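PDB 7D3U: monovalent Na+/H+ antiporter subunit A from Dietzia sp. DQ12-45-1b, which probably acts as a membrane antiporter subunit, taking part in the exchange of sodium ions for protons as part of the multi-subunit Mrp complex. Local coordinates for residues V365-A370 and P462-L467; K384-K389 and E493-L498. All coordinates share one frame; numbering follows the deposited sequence.

Contact 1 of 2, residues V365-A370 and P462-L467; sequences VGLAAA and PAVLGL
Leu467 turns its CG anti to its own backbone N (chi1 -179°), which puts CG beside its carbonyl carbon, with CB already directed toward helix 362-373; the second torsion (chi2 77°) brings CD1 nearest to Leu367. CD1 of Leu467 lies 3.8 Å from CD2 of Leu367, and the two side chains meet at a slant instead of running alongside each other. Leu367 CD2 also passes 4.1 Å from Leu467 CB, so this one methyl touches both the stem and a branch of its partner. The other branch of Leu367 goes a different way: its CD1 comes 4.5 Å from CG2 of Val464, a looser touch at the border of the interface. Nearer the backbone, Leu367 CB sits 4.0 Å from the carbonyl O of Ala463 and is close to that residue's methyl as well. Both segments lie on helices predicted to span the membrane, 362-373 and 457-471. The first is followed by a short break and then by helix 379-391, consistent with one of the two discontinuous transmembrane helices of the antiporter-like subunits related to complex I. Where the two segments pass, their axes come within 8.6 Å at an angle of 58°. Alanines occupy the place where the backbones are closest, Ala368 and Ala463, whose CA atoms are 5.2 Å apart. Their CB atoms meet at 4.5 Å, and small methyls here let the helices approach without a large side chain between them. Ser331 of helix 312-341 touches both alanines. On the leucine flank, Leu378, from the break between helices 362-373 and 379-391, packs on both Leu367 and Leu467.

Contact 2 of 2, residues K384-K389 and E493-L498; sequences KEWMFK and EADFGL
The indole nitrogen of Trp386, NE1, donates to the backbone O of Asp495 at 2.9 Å, with an N-H...O angle of 157°. The oxygen lies nearly in the indole plane, although the donor stands well above the plane of the carbonyl it meets. Phe496 comes in over one face of the indole; its chi1 of -43° sets CG beside the backbone N and anti to the carbonyl carbon. The phenyl edge, CD1 and CE1, is what meets Trp386. The result is a T-shaped pair, with the phenyl centroid 4.9 Å from that of the five-membered ring and the planes at 76°. CE of Lys389 lies over the opposite face, while its NZ is hydrogen-bonded to Tyr492 OH. At the benzo end, Trp386 CZ2 reaches CA of Ala494 at 4.0 Å. A leucine in place of Trp386 would probably leave the Asp495 carbonyl without this donor and the Phe496 ring without the flat face it points into. Just before it in the helix, Glu385 brings OE1 to 4.3 Å from CA of Leu498. Lys384, on the same helix, bonds through NZ to Gln299 of helix 288-308. A buried lysine after the break, as Lys384 is here, is consistent with the charged residue, often a lysine, found on the corresponding broken helix of antiporter-like subunits related to complex I.

Overall arrangement
Contacts 1 and 2 use consecutive helices, 362-373 and 379-391, on the two sides of one break in the chain; their centres are 19 Å apart and they do not touch. Each has a buried centre and an exposed border: Ala368 and Ala463 against Val464 in contact 1, Trp386 and Phe496 against Asp495 in contact 2. Contact 1, between two membrane helices, is wholly apolar, with alanines and branched side chains meeting. Contact 2 sets a helix against an irregular loop, so a backbone carbonyl is available to the tryptophan and a hydrogen bond joins the aromatic packing. Helix 312-341 borders both, through Ser331 and Leu332 at contact 1 and Val316 at contact 2.

Contact 1 of 2, residues V365-A370 and P462-L467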
# COMPACT_ATOMS: atom_id res chain seq x y z
N VAL B 365 39.64 9.32 -47.75
CA VAL B 365 38.80 8.13 -47.80
C VAL B 365 39.51 7.00 -48.53
O VAL B 365 39.32 5.82 -48.20
CB VAL B 365 37.44 8.47 -48.46
CG1 VAL B 365 36.59 7.23 -48.60
CG2 VAL B 365 36.72 9.52 -47.64
N GLY B 366 40.37 7.32 -49.50
CA GLY B 366 41.15 6.29 -50.16
C GLY B 366 42.20 5.66 -49.27
O GLY B 366 42.59 4.51 -49.52
N LEU B 367 42.68 6.38 -48.26
CA LEU B 367 43.59 5.82 -47.28
C LEU B 367 42.88 5.14 -46.13
O LEU B 367 43.48 4.30 -45.44
CB LEU B 367 44.50 6.92 -46.71
CG LEU B 367 45.81 7.19 -47.46
CD1 LEU B 367 46.54 8.36 -46.84
CD2 LEU B 367 46.68 5.95 -47.44
N ALA B 368 41.61 5.48 -45.89
CA ALA B 368 40.84 4.84 -44.84
C ALA B 368 40.19 3.54 -45.30
O ALA B 368 40.37 2.49 -44.67
CB ALA B 368 39.77 5.80 -44.32
N ALA B 369 39.42 3.59 -46.39
CA ALA B 369 38.75 2.40 -46.88
C ALA B 369 39.74 1.35 -47.37
O ALA B 369 39.45 0.16 -47.32
CB ALA B 369 37.77 2.77 -48.00
N ALA B 370 40.92 1.78 -47.84
CA ALA B 370 41.93 0.81 -48.25
C ALA B 370 42.38 -0.04 -47.08
O ALA B 370 42.52 -1.26 -47.21
CB ALA B 370 43.12 1.53 -48.88
N PRO B 462 43.68 10.13 -38.24
CA PRO B 462 43.65 8.66 -38.18
C PRO B 462 43.95 8.00 -39.51
O PRO B 462 44.60 6.95 -39.54
CB PRO B 462 42.23 8.37 -37.69
CG PRO B 462 41.81 9.60 -36.99
CD PRO B 462 42.39 10.70 -37.82
N ALA B 463 43.48 8.58 -40.62
CA ALA B 463 43.72 7.96 -41.92
C ALA B 463 45.20 7.96 -42.27
O ALA B 463 45.70 7.01 -42.89
CB ALA B 463 42.92 8.69 -43.00
N VAL B 464 45.93 9.01 -41.89
CA VAL B 464 47.36 9.05 -42.16
C VAL B 464 48.13 8.24 -41.12
O VAL B 464 49.17 7.65 -41.43
CB VAL B 464 47.84 10.52 -42.22
CG1 VAL B 464 49.36 10.60 -42.15
CG2 VAL B 464 47.34 11.18 -43.49
N LEU B 465 47.63 8.19 -39.89
CA LEU B 465 48.23 7.32 -38.88
C LEU B 465 48.16 5.87 -39.31
O LEU B 465 49.09 5.10 -39.06
CB LEU B 465 47.53 7.52 -37.54
CG LEU B 465 48.19 8.50 -36.57
CD1 LEU B 465 47.44 8.51 -35.25
CD2 LEU B 465 49.64 8.14 -36.36
N GLY B 466 47.06 5.47 -39.95
CA GLY B 466 46.98 4.13 -40.50
C GLY B 466 48.11 3.82 -41.47
O GLY B 466 48.74 2.77 -41.39
N LEU B 467 48.39 4.76 -42.38
CA LEU B 467 49.46 4.55 -43.35
C LEU B 467 50.82 4.50 -42.67
O LEU B 467 51.62 3.59 -42.92
CB LEU B 467 49.42 5.65 -44.40
CG LEU B 467 50.46 5.57 -45.52
CD1 LEU B 467 50.05 4.53 -46.54
CD2 LEU B 467 50.64 6.93 -46.18

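Contact 2 of 2, residues K384-K389 and E493-L498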
# COMPACT_ATOMS: atom_id res chain seq x y z
N LYS B 384 44.98 -7.67 -40.85
CA LYS B 384 44.12 -8.71 -41.39
C LYS B 384 44.89 -10.00 -41.64
O LYS B 384 44.38 -11.09 -41.39
CB LYS B 384 43.45 -8.22 -42.67
CG LYS B 384 42.18 -7.42 -42.44
CD LYS B 384 40.95 -8.22 -42.80
CE LYS B 384 39.72 -7.34 -42.87
NZ LYS B 384 39.44 -6.67 -41.57
N GLU B 385 46.13 -9.89 -42.13
CA GLU B 385 46.91 -11.10 -42.32
C GLU B 385 47.34 -11.71 -40.99
O GLU B 385 47.47 -12.93 -40.89
CB GLU B 385 48.13 -10.82 -43.21
CG GLU B 385 49.25 -10.04 -42.55
CD GLU B 385 50.54 -10.09 -43.35
OE1 GLU B 385 51.54 -9.49 -42.91
OE2 GLU B 385 50.55 -10.74 -44.42
N TRP B 386 47.51 -10.88 -39.95
CA TRP B 386 47.73 -11.43 -38.62
C TRP B 386 46.50 -12.17 -38.12
O TRP B 386 46.61 -13.24 -37.52
CB TRP B 386 48.11 -10.30 -37.66
CG TRP B 386 49.55 -10.31 -37.29
CD1 TRP B 386 50.55 -9.63 -37.91
CD2 TRP B 386 50.15 -11.04 -36.22
NE1 TRP B 386 51.75 -9.89 -37.29
CE2 TRP B 386 51.53 -10.76 -36.25
CE3 TRP B 386 49.66 -11.91 -35.24
CZ2 TRP B 386 52.42 -11.31 -35.33
CZ3 TRP B 386 50.55 -12.46 -34.34
CH2 TRP B 386 51.91 -12.15 -34.39
N MET B 387 45.31 -11.61 -38.36
CA MET B 387 44.08 -12.29 -37.98
C MET B 387 43.94 -13.62 -38.71
O MET B 387 43.52 -14.62 -38.12
CB MET B 387 42.88 -11.40 -38.27
CG MET B 387 41.55 -12.01 -37.91
SD MET B 387 40.28 -10.75 -37.79
CE MET B 387 41.17 -9.48 -36.90
N PHE B 388 44.30 -13.65 -39.99
CA PHE B 388 44.23 -14.90 -40.74
C PHE B 388 45.25 -15.91 -40.23
O PHE B 388 44.93 -17.10 -40.10
CB PHE B 388 44.45 -14.62 -42.23
CG PHE B 388 43.34 -13.84 -42.87
CD1 PHE B 388 42.03 -14.01 -42.46
CD2 PHE B 388 43.61 -12.93 -43.87
CE1 PHE B 388 41.01 -13.29 -43.04
CE2 PHE B 388 42.59 -12.21 -44.46
CZ PHE B 388 41.29 -12.39 -44.04
N LYS B 389 46.47 -15.46 -39.94
CA LYS B 389 47.47 -16.35 -39.35
C LYS B 389 47.01 -16.90 -38.01
O LYS B 389 47.31 -18.05 -37.67
CB LYS B 389 48.79 -15.59 -39.20
CG LYS B 389 49.67 -16.03 -38.05
CD LYS B 389 50.94 -15.18 -38.00
CE LYS B 389 51.69 -15.37 -36.70
NZ LYS B 389 52.00 -16.80 -36.44
N GLU B 493 55.90 -13.48 -29.55
CA GLU B 493 56.81 -12.56 -30.22
C GLU B 493 56.14 -12.00 -31.47
O GLU B 493 55.97 -12.71 -32.46
CB GLU B 493 58.12 -13.26 -30.57
CG GLU B 493 59.18 -12.37 -31.22
CD GLU B 493 60.47 -13.10 -31.50
OE1 GLU B 493 60.54 -14.32 -31.24
OE2 GLU B 493 61.42 -12.46 -32.00
N ALA B 494 55.76 -10.73 -31.42
CA ALA B 494 54.97 -10.11 -32.48
C ALA B 494 55.84 -9.26 -33.39
O ALA B 494 56.82 -8.65 -32.96
CB ALA B 494 53.86 -9.24 -31.88
N ASP B 495 55.47 -9.22 -34.67
CA ASP B 495 56.14 -8.37 -35.64
C ASP B 495 55.15 -8.00 -36.74
O ASP B 495 54.49 -8.87 -37.30
CB ASP B 495 57.38 -9.05 -36.24
CG ASP B 495 57.05 -10.38 -36.89
OD1 ASP B 495 56.17 -11.10 -36.37
OD2 ASP B 495 57.67 -10.70 -37.92
N PHE B 496 55.04 -6.70 -37.02
CA PHE B 496 54.15 -6.17 -38.04
C PHE B 496 55.03 -5.50 -39.09
O PHE B 496 55.36 -4.31 -38.97
CB PHE B 496 53.15 -5.18 -37.44
CG PHE B 496 52.55 -5.64 -36.14
CD1 PHE B 496 52.00 -6.91 -36.02
CD2 PHE B 496 52.54 -4.81 -35.04
CE1 PHE B 496 51.46 -7.33 -34.83
CE2 PHE B 496 52.00 -5.23 -33.84
CZ PHE B 496 51.45 -6.49 -33.74
N GLY B 497 55.41 -6.24 -40.12
CA GLY B 497 56.38 -5.73 -41.06
C GLY B 497 56.09 -5.94 -42.53
O GLY B 497 56.90 -5.55 -43.38
N LEU B 498 54.95 -6.55 -42.85
CA LEU B 498 54.56 -6.80 -44.24
C LEU B 498 55.59 -7.66 -44.97
O LEU B 498 55.80 -7.50 -46.17
CB LEU B 498 54.32 -5.50 -45.01
CG LEU B 498 53.05 -4.68 -44.78
CD1 LEU B 498 53.09 -3.98 -43.44
CD2 LEU B 498 52.90 -3.67 -45.89